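Local coordinates for methylenetetrahydrofolate--tRNA-(uracil-5-)-methyltransferase trmFO (Thermus thermophilus, PDB 3G5S), which catalyses the folate-dependent, FAD-requiring formation of 5-methyluridine at position 54 of tRNA, at residues A[10-15]-A[332-337]; A[69-74]-A[346-351]; A[77-82]-A[342-347]. One frame throughout, in Å; residues are numbered along the deposited sequence.

Interaction 1 of 3, residues A[10-15]-A[332-337]; sequences GLAGSE and YAAGVL. With FAD (flavin-adenine dinucleotide), chain B.
Ala334 and Gly335 meet Ala12 where the outermost strand 331-333 of the parallel Rossmann-type sheet runs out beside the glycine-rich GxGxxG turn and the first turn of helix 11-22, on the FAD pyrophosphate. Tyr332 and Ala333 bring the chain in as that strand, Tyr332 bonding through its backbone to Thr129 and Leu131. At Ala334 the methyl turns to the helix, and its CB comes 4.0 Å from Ala12 CB, a contact of two methyl groups. Gly335 follows with a positive phi of 75° and no side chain, which lets its backbone come in close: Ala12 CB is 3.6 Å from Gly335 N. The Gly335 amide itself is bonded to Thr349 OG1 of helix 343-361.

At Val336 the segment turns to the cofactor. Its amide donates to FAD O1P over 2.9 Å, while from the other segment Ala12 N donates to FAD O2P over 2.8 Å in a nearly straight bond (169° at the hydrogen). One phosphate is thus gripped by both segments through different oxygens, and the start of helix 11-22 would be expected to favour its negative charge. Leu11 N adds a weak bond to FAD O2A. Gly10, at the N-cap, offers its O to both Ser14 N and Ser14 OG, which reach it from opposite faces of its plane. With chi1 at 165°, CG2 of Val336 lies anti to the carbonyl carbon and beside the backbone N, 3.7 Å from FAD C5'.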
loop_
_atom_site.group_PDB
_atom_site.type_symbol
_atom_site.label_atom_id
_atom_site.label_comp_id
_atom_site.label_asym_id
_atom_site.label_seq_id
_atom_site.Cartn_x
_atom_site.Cartn_y
_atom_site.Cartn_z
ATOM N N GLY A 10 -7.916 13.785 4.313
ATOM C CA GLY A 10 -8.142 12.968 3.138
ATOM C C GLY A 10 -8.853 11.679 3.502
ATOM O O GLY A 10 -9.650 11.628 4.444
ATOM N N LEU A 11 -8.566 10.616 2.767
ATOM C CA LEU A 11 -9.208 9.328 3.029
ATOM C C LEU A 11 -8.858 8.807 4.428
ATOM O O LEU A 11 -9.739 8.420 5.202
ATOM C CB LEU A 11 -8.802 8.306 1.961
ATOM C CG LEU A 11 -9.600 8.316 0.652
ATOM C CD1 LEU A 11 -11.000 7.739 0.853
ATOM C CD2 LEU A 11 -9.675 9.699 0.004
ATOM N N ALA A 12 -7.565 8.791 4.747
ATOM C CA ALA A 12 -7.112 8.265 6.028
ATOM C C ALA A 12 -7.511 9.146 7.203
ATOM O O ALA A 12 -7.985 8.650 8.220
ATOM C CB ALA A 12 -5.604 8.051 6.018
ATOM N N GLY A 13 -7.302 10.453 7.074
ATOM C CA GLY A 13 -7.554 11.347 8.183
ATOM C C GLY A 13 -9.033 11.441 8.493
ATOM O O GLY A 13 -9.428 11.549 9.660
ATOM N N SER A 14 -9.866 11.402 7.456
ATOM C CA SER A 14 -11.299 11.450 7.683
ATOM C C SER A 14 -11.751 10.227 8.478
ATOM O O SER A 14 -12.546 10.345 9.420
ATOM C CB SER A 14 -12.061 11.541 6.361
ATOM O OG SER A 14 -11.842 12.787 5.715
ATOM N N GLU A 15 -11.255 9.051 8.105
ATOM C CA GLU A 15 -11.626 7.852 8.833
ATOM C C GLU A 15 -11.038 7.829 10.242
ATOM O O GLU A 15 -11.704 7.404 11.187
ATOM C CB GLU A 15 -11.232 6.587 8.073
ATOM C CG GLU A 15 -11.942 5.364 8.608
ATOM C CD GLU A 15 -13.419 5.362 8.256
ATOM O OE1 GLU A 15 -13.728 5.221 7.050
ATOM O OE2 GLU A 15 -14.273 5.489 9.169
ATOM N N TYR A 332 1.036 8.546 15.427
ATOM C CA TYR A 332 0.614 7.489 14.504
ATOM C C TYR A 332 0.705 8.006 13.080
ATOM O O TYR A 332 0.643 9.219 12.847
ATOM C CB TYR A 332 -0.848 7.063 14.778
ATOM C CG TYR A 332 -1.080 6.717 16.220
ATOM C CD1 TYR A 332 -1.295 7.721 17.150
ATOM C CD2 TYR A 332 -1.037 5.400 16.675
ATOM C CE1 TYR A 332 -1.447 7.448 18.473
ATOM C CE2 TYR A 332 -1.205 5.110 18.023
ATOM C CZ TYR A 332 -1.408 6.154 18.920
ATOM O OH TYR A 332 -1.573 5.941 20.269
ATOM N N ALA A 333 0.843 7.085 12.129
ATOM C CA ALA A 333 0.733 7.425 10.713
ATOM C C ALA A 333 -0.357 6.584 10.077
ATOM O O ALA A 333 -0.574 5.439 10.464
ATOM C CB ALA A 333 2.052 7.202 9.986
ATOM N N ALA A 334 -1.031 7.155 9.092
ATOM C CA ALA A 334 -2.045 6.427 8.347
ATOM C C ALA A 334 -2.059 6.887 6.903
ATOM O O ALA A 334 -1.555 7.964 6.570
ATOM C CB ALA A 334 -3.417 6.620 8.982
ATOM N N GLY A 335 -2.646 6.063 6.040
ATOM C CA GLY A 335 -2.748 6.388 4.636
ATOM C C GLY A 335 -1.430 6.210 3.918
ATOM O O GLY A 335 -0.546 5.471 4.360
ATOM N N VAL A 336 -1.304 6.877 2.778
ATOM C CA VAL A 336 -0.099 6.763 1.973
ATOM C C VAL A 336 1.156 7.117 2.781
ATOM O O VAL A 336 2.209 6.505 2.599
ATOM C CB VAL A 336 -0.224 7.626 0.714
ATOM C CG1 VAL A 336 1.134 7.837 0.044
ATOM C CG2 VAL A 336 -1.200 6.965 -0.246
ATOM N N LEU A 337 1.055 8.094 3.677
ATOM C CA LEU A 337 2.218 8.444 4.483
ATOM C C LEU A 337 2.782 7.228 5.239
ATOM O O LEU A 337 3.994 7.117 5.445
ATOM C CB LEU A 337 1.867 9.574 5.455
ATOM C CG LEU A 337 3.035 10.093 6.299
ATOM C CD1 LEU A 337 4.067 10.806 5.419
ATOM C CD2 LEU A 337 2.524 11.011 7.398
HETATM P PA FAD B . -4.968 12.235 0.822
HETATM O O1A FAD B . -4.164 12.901 -0.257
HETATM O O2A FAD B . -6.327 11.712 0.475
HETATM O O5B FAD B . -5.142 13.202 2.081
HETATM C C5B FAD B . -4.053 13.935 2.607
HETATM C C4B FAD B . -4.596 15.269 3.081
HETATM O O4B FAD B . -3.589 15.951 3.809
HETATM C C3B FAD B . -4.975 16.176 1.912
HETATM O O3B FAD B . -6.293 16.666 2.063
HETATM C C2B FAD B . -3.942 17.302 1.962
HETATM O O2B FAD B . -4.417 18.560 1.528
HETATM C C1B FAD B . -3.589 17.331 3.437
HETATM N N9A FAD B . -2.262 17.840 3.817
HETATM C C8A FAD B . -1.049 17.509 3.280
HETATM N N7A FAD B . -0.080 18.121 3.992
HETATM C C5A FAD B . -0.675 18.832 4.987
HETATM C C6A FAD B . -0.187 19.640 6.004
HETATM N N6A FAD B . 1.120 19.722 6.289
HETATM N N1A FAD B . -1.080 20.218 6.865
HETATM C C2A FAD B . -2.435 20.034 6.725
HETATM N N3A FAD B . -2.932 19.234 5.722
HETATM C C4A FAD B . -2.047 18.661 4.880
HETATM N N1 FAD B . -5.697 5.648 -5.176
HETATM C C2 FAD B . -6.587 4.723 -5.660
HETATM O O2 FAD B . -6.993 3.812 -4.941
HETATM N N3 FAD B . -7.029 4.824 -6.965
HETATM C C4 FAD B . -6.609 5.836 -7.811
HETATM O O4 FAD B . -7.028 5.901 -8.973
HETATM C C4X FAD B . -5.706 6.771 -7.306
HETATM N N5 FAD B . -5.243 7.798 -8.099
HETATM C C5X FAD B . -4.357 8.719 -7.580
HETATM C C6 FAD B . -3.906 9.758 -8.388
HETATM C C7 FAD B . -3.006 10.692 -7.895
HETATM C C7M FAD B . -2.522 11.813 -8.774
HETATM C C8 FAD B . -2.564 10.589 -6.581
HETATM C C8M FAD B . -1.593 11.596 -6.034
HETATM C C9 FAD B . -3.016 9.552 -5.768
HETATM C C9A FAD B . -3.914 8.609 -6.261
HETATM N N10 FAD B . -4.352 7.563 -5.458
HETATM C C10 FAD B . -5.256 6.664 -5.991
HETATM C "C1'" FAD B . -3.453 7.056 -4.353
HETATM C "C2'" FAD B . -4.076 7.134 -2.948
HETATM O "O2'" FAD B . -4.896 6.014 -2.657
HETATM C "C3'" FAD B . -4.831 8.443 -2.721
HETATM O "O3'" FAD B . -3.875 9.481 -2.791
HETATM C "C4'" FAD B . -5.549 8.503 -1.374
HETATM O "O4'" FAD B . -6.381 9.646 -1.380
HETATM C "C5'" FAD B . -4.576 8.527 -0.201
HETATM O "O5'" FAD B . -5.268 8.856 0.984
HETATM P P FAD B . -4.518 9.690 2.124
HETATM O O1P FAD B . -3.254 9.007 2.537
HETATM O O2P FAD B . -5.529 9.972 3.185
HETATM O O3P FAD B . -4.057 11.042 1.388
#

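Interaction 2 of 3, residues A[69-74]-A[346-351]; sequences AEMRRA and SAATGF. With FAD (flavin-adenine dinucleotide), chain B.
Met71, present as selenomethionine, drapes its side chain over Ala348 and ends beside the ring of Phe351. The selenium supplies the closest approach, with Met71 SE 3.7 Å from Ala348 CA, and it lies 3.8 Å from Ala348 CB. The chain is bent at both chi2 and chi3, which carries the terminal methyl on to the ring, where Met71 CE stands 4.0 Å from Phe351 CD2. Met71 SE lies 4.8 Å from the centroid of the Phe351 ring, obliquely, neither over the face nor in the plane. Ala74 makes the more clearly face-on contact: its CB lies 4.1 Å from the centroid of the Phe351 ring and 20° off the normal, displaced toward the rim, with CZ among the ring atoms nearest to it. This meets the geometry of a CH-pi interaction.

The ring reaches these partners because Phe351 holds CG anti to its backbone N (chi1 161°). Its edge is met in plane by Ala348 O of its own helix. Further out, Leu375 of helix 374-384 touches Met71, Ala348 and Phe351 alike, and Phe424 of helix 409-429 also lies on Met71. Two polar links tie the helix holding Met71 to its neighbours: Ala74 O accepts from Arg22 NH2, and the Glu70 carboxylate takes the amides of Met374 and Leu375. At the other end of segment 346-351, Ser346 OG approaches FAD O5' at 3.4 Å.

The two helices have nearly the same sense, their local axes 10.8 Å apart at closest approach and inclined by 38°, a spacing bridged by the long Met71 and Phe351 side chains. Helices 63-74 and 343-361 thus form a buried interface in the FAD-binding domain of the GidA/MnmG family, combining a Met-aromatic contact with a CH-pi contact.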
loop_
_atom_site.group_PDB
_atom_site.type_symbol
_atom_site.label_atom_id
_atom_site.label_comp_id
_atom_site.label_asym_id
_atom_site.label_seq_id
_atom_site.Cartn_x
_atom_site.Cartn_y
_atom_site.Cartn_z
ATOM N N ALA A 69 -15.509 -5.322 2.967
ATOM C CA ALA A 69 -16.408 -5.992 3.899
ATOM C C ALA A 69 -15.973 -5.793 5.349
ATOM O O ALA A 69 -16.809 -5.567 6.230
ATOM C CB ALA A 69 -16.521 -7.480 3.565
ATOM N N GLU A 70 -14.670 -5.878 5.598
ATOM C CA GLU A 70 -14.150 -5.637 6.938
ATOM C C GLU A 70 -14.488 -4.229 7.389
ATOM O O GLU A 70 -14.910 -4.013 8.519
ATOM C CB GLU A 70 -12.629 -5.838 6.964
ATOM C CG GLU A 70 -12.206 -7.285 6.794
ATOM C CD GLU A 70 -10.701 -7.495 6.663
ATOM O OE1 GLU A 70 -9.906 -6.515 6.645
ATOM O OE2 GLU A 70 -10.317 -8.688 6.562
HETATM N N MSE A 71 -14.278 -3.260 6.509
HETATM C CA MSE A 71 -14.527 -1.874 6.876
HETATM C C MSE A 71 -16.016 -1.593 7.122
HETATM O O MSE A 71 -16.347 -0.791 7.992
HETATM C CB MSE A 71 -13.886 -0.929 5.864
HETATM C CG MSE A 71 -12.362 -0.874 6.007
HETATM SE SE MSE A 71 -11.790 -0.272 7.790
HETATM C CE MSE A 71 -11.513 -2.022 8.595
ATOM N N ARG A 72 -16.918 -2.259 6.395
ATOM C CA ARG A 72 -18.333 -2.150 6.735
ATOM C C ARG A 72 -18.591 -2.684 8.134
ATOM O O ARG A 72 -19.324 -2.076 8.912
ATOM C CB ARG A 72 -19.211 -2.909 5.746
ATOM C CG ARG A 72 -19.299 -2.285 4.375
ATOM C CD ARG A 72 -20.466 -2.876 3.578
ATOM N NE ARG A 72 -20.502 -2.333 2.229
ATOM C CZ ARG A 72 -19.888 -2.871 1.182
ATOM N NH1 ARG A 72 -19.218 -4.014 1.307
ATOM N NH2 ARG A 72 -19.953 -2.263 0.007
ATOM N N ARG A 73 -18.016 -3.838 8.450
ATOM C CA ARG A 73 -18.222 -4.427 9.764
ATOM C C ARG A 73 -17.705 -3.489 10.847
ATOM O O ARG A 73 -18.269 -3.435 11.937
ATOM C CB ARG A 73 -17.539 -5.793 9.864
ATOM C CG ARG A 73 -18.040 -6.851 8.884
ATOM C CD ARG A 73 -19.296 -7.551 9.355
ATOM N NE ARG A 73 -19.776 -8.563 8.408
ATOM C CZ ARG A 73 -19.615 -9.877 8.555
ATOM N NH1 ARG A 73 -18.968 -10.356 9.608
ATOM N NH2 ARG A 73 -20.104 -10.717 7.650
ATOM N N ALA A 74 -16.634 -2.755 10.543
ATOM C CA ALA A 74 -16.051 -1.816 11.493
ATOM C C ALA A 74 -16.857 -0.525 11.640
ATOM O O ALA A 74 -16.598 0.252 12.549
ATOM C CB ALA A 74 -14.613 -1.492 11.095
ATOM N N SER A 346 -6.058 3.355 2.561
ATOM C CA SER A 346 -5.805 4.572 3.312
ATOM C C SER A 346 -6.874 4.769 4.390
ATOM O O SER A 346 -6.552 5.007 5.553
ATOM C CB SER A 346 -5.693 5.759 2.360
ATOM O OG SER A 346 -4.550 5.608 1.531
ATOM N N ALA A 347 -8.143 4.654 4.014
ATOM C CA ALA A 347 -9.214 4.739 4.997
ATOM C C ALA A 347 -9.062 3.690 6.102
ATOM O O ALA A 347 -9.263 3.982 7.277
ATOM C CB ALA A 347 -10.571 4.615 4.309
ATOM N N ALA A 348 -8.704 2.467 5.723
ATOM C CA ALA A 348 -8.625 1.375 6.684
ATOM C C ALA A 348 -7.495 1.576 7.698
ATOM O O ALA A 348 -7.668 1.321 8.898
ATOM C CB ALA A 348 -8.490 0.041 5.962
ATOM N N THR A 349 -6.340 2.027 7.222
ATOM C CA THR A 349 -5.282 2.372 8.154
ATOM C C THR A 349 -5.673 3.585 9.008
ATOM O O THR A 349 -5.286 3.662 10.167
ATOM C CB THR A 349 -3.916 2.563 7.460
ATOM O OG1 THR A 349 -4.006 3.576 6.454
ATOM C CG2 THR A 349 -3.418 1.236 6.852
ATOM N N GLY A 350 -6.441 4.516 8.445
ATOM C CA GLY A 350 -6.987 5.609 9.243
ATOM C C GLY A 350 -7.857 5.108 10.387
ATOM O O GLY A 350 -7.747 5.576 11.524
ATOM N N PHE A 351 -8.719 4.139 10.090
ATOM C CA PHE A 351 -9.517 3.513 11.131
ATOM C C PHE A 351 -8.633 2.978 12.262
ATOM O O PHE A 351 -8.891 3.237 13.437
ATOM C CB PHE A 351 -10.374 2.385 10.536
ATOM C CG PHE A 351 -10.875 1.408 11.562
ATOM C CD1 PHE A 351 -11.912 1.743 12.421
ATOM C CD2 PHE A 351 -10.294 0.163 11.682
ATOM C CE1 PHE A 351 -12.359 0.858 13.387
ATOM C CE2 PHE A 351 -10.743 -0.738 12.644
ATOM C CZ PHE A 351 -11.777 -0.386 13.493
HETATM P PA FAD B . -4.968 12.235 0.822
HETATM O O1A FAD B . -4.164 12.901 -0.257
HETATM O O2A FAD B . -6.327 11.712 0.475
HETATM O O5B FAD B . -5.142 13.202 2.081
HETATM C C5B FAD B . -4.053 13.935 2.607
HETATM C C4B FAD B . -4.596 15.269 3.081
HETATM O O4B FAD B . -3.589 15.951 3.809
HETATM C C3B FAD B . -4.975 16.176 1.912
HETATM O O3B FAD B . -6.293 16.666 2.063
HETATM C C2B FAD B . -3.942 17.302 1.962
HETATM O O2B FAD B . -4.417 18.560 1.528
HETATM C C1B FAD B . -3.589 17.331 3.437
HETATM N N9A FAD B . -2.262 17.840 3.817
HETATM C C8A FAD B . -1.049 17.509 3.280
HETATM N N7A FAD B . -0.080 18.121 3.992
HETATM C C5A FAD B . -0.675 18.832 4.987
HETATM C C6A FAD B . -0.187 19.640 6.004
HETATM N N6A FAD B . 1.120 19.722 6.289
HETATM N N1A FAD B . -1.080 20.218 6.865
HETATM C C2A FAD B . -2.435 20.034 6.725
HETATM N N3A FAD B . -2.932 19.234 5.722
HETATM C C4A FAD B . -2.047 18.661 4.880
HETATM N N1 FAD B . -5.697 5.648 -5.176
HETATM C C2 FAD B . -6.587 4.723 -5.660
HETATM O O2 FAD B . -6.993 3.812 -4.941
HETATM N N3 FAD B . -7.029 4.824 -6.965
HETATM C C4 FAD B . -6.609 5.836 -7.811
HETATM O O4 FAD B . -7.028 5.901 -8.973
HETATM C C4X FAD B . -5.706 6.771 -7.306
HETATM N N5 FAD B . -5.243 7.798 -8.099
HETATM C C5X FAD B . -4.357 8.719 -7.580
HETATM C C6 FAD B . -3.906 9.758 -8.388
HETATM C C7 FAD B . -3.006 10.692 -7.895
HETATM C C7M FAD B . -2.522 11.813 -8.774
HETATM C C8 FAD B . -2.564 10.589 -6.581
HETATM C C8M FAD B . -1.593 11.596 -6.034
HETATM C C9 FAD B . -3.016 9.552 -5.768
HETATM C C9A FAD B . -3.914 8.609 -6.261
HETATM N N10 FAD B . -4.352 7.563 -5.458
HETATM C C10 FAD B . -5.256 6.664 -5.991
HETATM C "C1'" FAD B . -3.453 7.056 -4.353
HETATM C "C2'" FAD B . -4.076 7.134 -2.948
HETATM O "O2'" FAD B . -4.896 6.014 -2.657
HETATM C "C3'" FAD B . -4.831 8.443 -2.721
HETATM O "O3'" FAD B . -3.875 9.481 -2.791
HETATM C "C4'" FAD B . -5.549 8.503 -1.374
HETATM O "O4'" FAD B . -6.381 9.646 -1.380
HETATM C "C5'" FAD B . -4.576 8.527 -0.201
HETATM O "O5'" FAD B . -5.268 8.856 0.984
HETATM P P FAD B . -4.518 9.690 2.124
HETATM O O1P FAD B . -3.254 9.007 2.537
HETATM O O2P FAD B . -5.529 9.972 3.185
HETATM O O3P FAD B . -4.057 11.042 1.388
#

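Interaction 3 of 3, residues A[77-82]-A[342-347]; sequences LVMEAA and GYLESA. With FAD (flavin-adenine dinucleotide), chain B.
The amino-terminal turn of helix 343-361, the one that faces FAD, packs on helix 77-84 through two separate apolar pairs: Val78 with Ala347, and Met79 with Leu344. In the first, the branched side chain of Val78 is applied to a single methyl. CG2 of Val78 is nearest, 3.7 Å from Ala347 CB, while CG1 and CB of Val78 each stand 3.9 Å from that same atom. In the second, selenomethionine Met79 folds at chi2 and chi3 so that its SE comes 4.1 Å from Leu344 CD1; the two chains cross at a slant, and these two atoms form the whole of their contact. Both residues also pack on helix 63-74, Met79 through Met71 and Gln68 and Leu344 through Leu67.

Within the Rossmann-type FAD domain, the N-cap and first residue of the same helix serve the flavin. Tyr343 N donates to FAD O2 over 3.0 Å with 153° at the hydrogen. At the N-cap position, Gly342 N makes only a weak bond to FAD O2'. Amides at a helix start would be expected to draw electron density toward O2 of the flavin. Tyr343, with CG anti to the carbonyl carbon and beside the backbone N (chi1 -54°), swings its ring away from Val78 and over the pyrimidine part of the isoalloxazine: FAD C2 lies 3.4 Å above the plane of the Tyr343 ring, over its centre, the two ring systems lying nearly parallel. The phenol oxygen is hydrogen-bonded to Ser52 O, consistent with holding the far end of the ring. Ser346 OG donates to Gly342 O over 2.9 Å from 36° out of the carbonyl plane, and Ser346 N reaches that oxygen from the opposite face.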
loop_
_atom_site.group_PDB
_atom_site.type_symbol
_atom_site.label_atom_id
_atom_site.label_comp_id
_atom_site.label_asym_id
_atom_site.label_seq_id
_atom_site.Cartn_x
_atom_site.Cartn_y
_atom_site.Cartn_z
ATOM N N LEU A 77 -16.816 5.227 8.004
ATOM C CA LEU A 77 -17.498 6.338 7.360
ATOM C C LEU A 77 -17.279 6.323 5.851
ATOM O O LEU A 77 -18.187 6.620 5.070
ATOM C CB LEU A 77 -17.004 7.659 7.947
ATOM C CG LEU A 77 -17.602 8.942 7.373
ATOM C CD1 LEU A 77 -19.102 8.983 7.591
ATOM C CD2 LEU A 77 -16.930 10.149 8.014
ATOM N N VAL A 78 -16.060 6.008 5.436
ATOM C CA VAL A 78 -15.755 5.904 4.017
ATOM C C VAL A 78 -16.644 4.853 3.342
ATOM O O VAL A 78 -17.177 5.098 2.263
ATOM C CB VAL A 78 -14.251 5.644 3.789
ATOM C CG1 VAL A 78 -13.974 5.123 2.384
ATOM C CG2 VAL A 78 -13.467 6.932 4.050
HETATM N N MSE A 79 -16.841 3.705 3.986
HETATM C CA MSE A 79 -17.721 2.698 3.392
HETATM C C MSE A 79 -19.190 3.134 3.388
HETATM O O MSE A 79 -19.905 2.843 2.437
HETATM C CB MSE A 79 -17.551 1.336 4.060
HETATM C CG MSE A 79 -16.216 0.674 3.773
HETATM SE SE MSE A 79 -15.825 0.467 1.878
HETATM C CE MSE A 79 -17.360 -0.633 1.409
ATOM N N GLU A 80 -19.640 3.832 4.430
ATOM C CA GLU A 80 -20.997 4.375 4.433
ATOM C C GLU A 80 -21.182 5.304 3.244
ATOM O O GLU A 80 -22.166 5.221 2.506
ATOM C CB GLU A 80 -21.265 5.163 5.713
ATOM C CG GLU A 80 -21.390 4.338 6.967
ATOM C CD GLU A 80 -21.825 5.164 8.172
ATOM O OE1 GLU A 80 -22.116 6.370 8.015
ATOM O OE2 GLU A 80 -21.859 4.602 9.280
ATOM N N ALA A 81 -20.225 6.212 3.078
ATOM C CA ALA A 81 -20.281 7.174 1.996
ATOM C C ALA A 81 -20.283 6.471 0.651
ATOM O O ALA A 81 -21.009 6.865 -0.257
ATOM C CB ALA A 81 -19.099 8.130 2.088
ATOM N N ALA A 82 -19.449 5.449 0.514
ATOM C CA ALA A 82 -19.366 4.725 -0.746
ATOM C C ALA A 82 -20.664 3.985 -1.059
ATOM O O ALA A 82 -21.134 3.982 -2.195
ATOM C CB ALA A 82 -18.204 3.759 -0.718
ATOM N N GLY A 342 -3.860 3.189 -2.079
ATOM C CA GLY A 342 -5.255 2.935 -2.393
ATOM C C GLY A 342 -6.197 3.695 -1.475
ATOM O O GLY A 342 -5.916 3.870 -0.284
ATOM N N TYR A 343 -7.328 4.143 -2.019
ATOM C CA TYR A 343 -8.281 4.902 -1.208
ATOM C C TYR A 343 -8.739 4.104 0.006
ATOM O O TYR A 343 -8.770 4.608 1.127
ATOM C CB TYR A 343 -9.521 5.313 -2.001
ATOM C CG TYR A 343 -9.292 6.077 -3.287
ATOM C CD1 TYR A 343 -8.622 7.295 -3.310
ATOM C CD2 TYR A 343 -9.806 5.593 -4.480
ATOM C CE1 TYR A 343 -8.447 7.987 -4.502
ATOM C CE2 TYR A 343 -9.643 6.273 -5.666
ATOM C CZ TYR A 343 -8.963 7.470 -5.677
ATOM O OH TYR A 343 -8.806 8.151 -6.864
ATOM N N LEU A 344 -9.109 2.853 -0.233
ATOM C CA LEU A 344 -9.633 1.989 0.806
ATOM C C LEU A 344 -8.583 1.627 1.853
ATOM O O LEU A 344 -8.850 1.662 3.057
ATOM C CB LEU A 344 -10.158 0.726 0.128
ATOM C CG LEU A 344 -10.555 -0.462 0.975
ATOM C CD1 LEU A 344 -11.807 -0.114 1.746
ATOM C CD2 LEU A 344 -10.778 -1.680 0.085
ATOM N N GLU A 345 -7.393 1.265 1.386
ATOM C CA GLU A 345 -6.282 0.965 2.279
ATOM C C GLU A 345 -5.969 2.172 3.153
ATOM O O GLU A 345 -5.639 2.034 4.337
ATOM C CB GLU A 345 -5.044 0.603 1.465
ATOM C CG GLU A 345 -5.108 -0.754 0.747
ATOM C CD GLU A 345 -5.800 -0.740 -0.616
ATOM O OE1 GLU A 345 -6.529 0.218 -0.962
ATOM O OE2 GLU A 345 -5.617 -1.731 -1.355
ATOM N N SER A 346 -6.058 3.355 2.561
ATOM C CA SER A 346 -5.805 4.572 3.312
ATOM C C SER A 346 -6.874 4.769 4.390
ATOM O O SER A 346 -6.552 5.007 5.553
ATOM C CB SER A 346 -5.693 5.759 2.360
ATOM O OG SER A 346 -4.550 5.608 1.531
ATOM N N ALA A 347 -8.143 4.654 4.014
ATOM C CA ALA A 347 -9.214 4.739 4.997
ATOM C C ALA A 347 -9.062 3.690 6.102
ATOM O O ALA A 347 -9.263 3.982 7.277
ATOM C CB ALA A 347 -10.571 4.615 4.309
HETATM P PA FAD B . -4.968 12.235 0.822
HETATM O O1A FAD B . -4.164 12.901 -0.257
HETATM O O2A FAD B . -6.327 11.712 0.475
HETATM O O5B FAD B . -5.142 13.202 2.081
HETATM C C5B FAD B . -4.053 13.935 2.607
HETATM C C4B FAD B . -4.596 15.269 3.081
HETATM O O4B FAD B . -3.589 15.951 3.809
HETATM C C3B FAD B . -4.975 16.176 1.912
HETATM O O3B FAD B . -6.293 16.666 2.063
HETATM C C2B FAD B . -3.942 17.302 1.962
HETATM O O2B FAD B . -4.417 18.560 1.528
HETATM C C1B FAD B . -3.589 17.331 3.437
HETATM N N9A FAD B . -2.262 17.840 3.817
HETATM C C8A FAD B . -1.049 17.509 3.280
HETATM N N7A FAD B . -0.080 18.121 3.992
HETATM C C5A FAD B . -0.675 18.832 4.987
HETATM C C6A FAD B . -0.187 19.640 6.004
HETATM N N6A FAD B . 1.120 19.722 6.289
HETATM N N1A FAD B . -1.080 20.218 6.865
HETATM C C2A FAD B . -2.435 20.034 6.725
HETATM N N3A FAD B . -2.932 19.234 5.722
HETATM C C4A FAD B . -2.047 18.661 4.880
HETATM N N1 FAD B . -5.697 5.648 -5.176
HETATM C C2 FAD B . -6.587 4.723 -5.660
HETATM O O2 FAD B . -6.993 3.812 -4.941
HETATM N N3 FAD B . -7.029 4.824 -6.965
HETATM C C4 FAD B . -6.609 5.836 -7.811
HETATM O O4 FAD B . -7.028 5.901 -8.973
HETATM C C4X FAD B . -5.706 6.771 -7.306
HETATM N N5 FAD B . -5.243 7.798 -8.099
HETATM C C5X FAD B . -4.357 8.719 -7.580
HETATM C C6 FAD B . -3.906 9.758 -8.388
HETATM C C7 FAD B . -3.006 10.692 -7.895
HETATM C C7M FAD B . -2.522 11.813 -8.774
HETATM C C8 FAD B . -2.564 10.589 -6.581
HETATM C C8M FAD B . -1.593 11.596 -6.034
HETATM C C9 FAD B . -3.016 9.552 -5.768
HETATM C C9A FAD B . -3.914 8.609 -6.261
HETATM N N10 FAD B . -4.352 7.563 -5.458
HETATM C C10 FAD B . -5.256 6.664 -5.991
HETATM C "C1'" FAD B . -3.453 7.056 -4.353
HETATM C "C2'" FAD B . -4.076 7.134 -2.948
HETATM O "O2'" FAD B . -4.896 6.014 -2.657
HETATM C "C3'" FAD B . -4.831 8.443 -2.721
HETATM O "O3'" FAD B . -3.875 9.481 -2.791
HETATM C "C4'" FAD B . -5.549 8.503 -1.374
HETATM O "O4'" FAD B . -6.381 9.646 -1.380
HETATM C "C5'" FAD B . -4.576 8.527 -0.201
HETATM O "O5'" FAD B . -5.268 8.856 0.984
HETATM P P FAD B . -4.518 9.690 2.124
HETATM O O1P FAD B . -3.254 9.007 2.537
HETATM O O2P FAD B . -5.529 9.972 3.185
HETATM O O3P FAD B . -4.057 11.042 1.388
#

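How the interactions relate
All three contacts are buried and touch FAD, interaction 1 at the phosphates, interaction 3 at the flavin and ribityl chain, and interaction 2 at its edge, through Ser346. Direct contact in interaction 1 is one small apolar patch, its segments being joined mainly through the phosphate that each binds by backbone amides; interactions 2 and 3 are apolar helix packing in which two selenomethionines take part. The latter two share Ser346 and Ala347 of helix 343-361, and the consecutive helices 63-74 and 77-84 lie against it, touching each other where Met71 CB is 3.5 Å from Met79 CG. Interaction 1 meets this helix where Ala12 CB packs on Ser346 O, and its Glu15 carboxylate takes the amides of Leu77 and Val78.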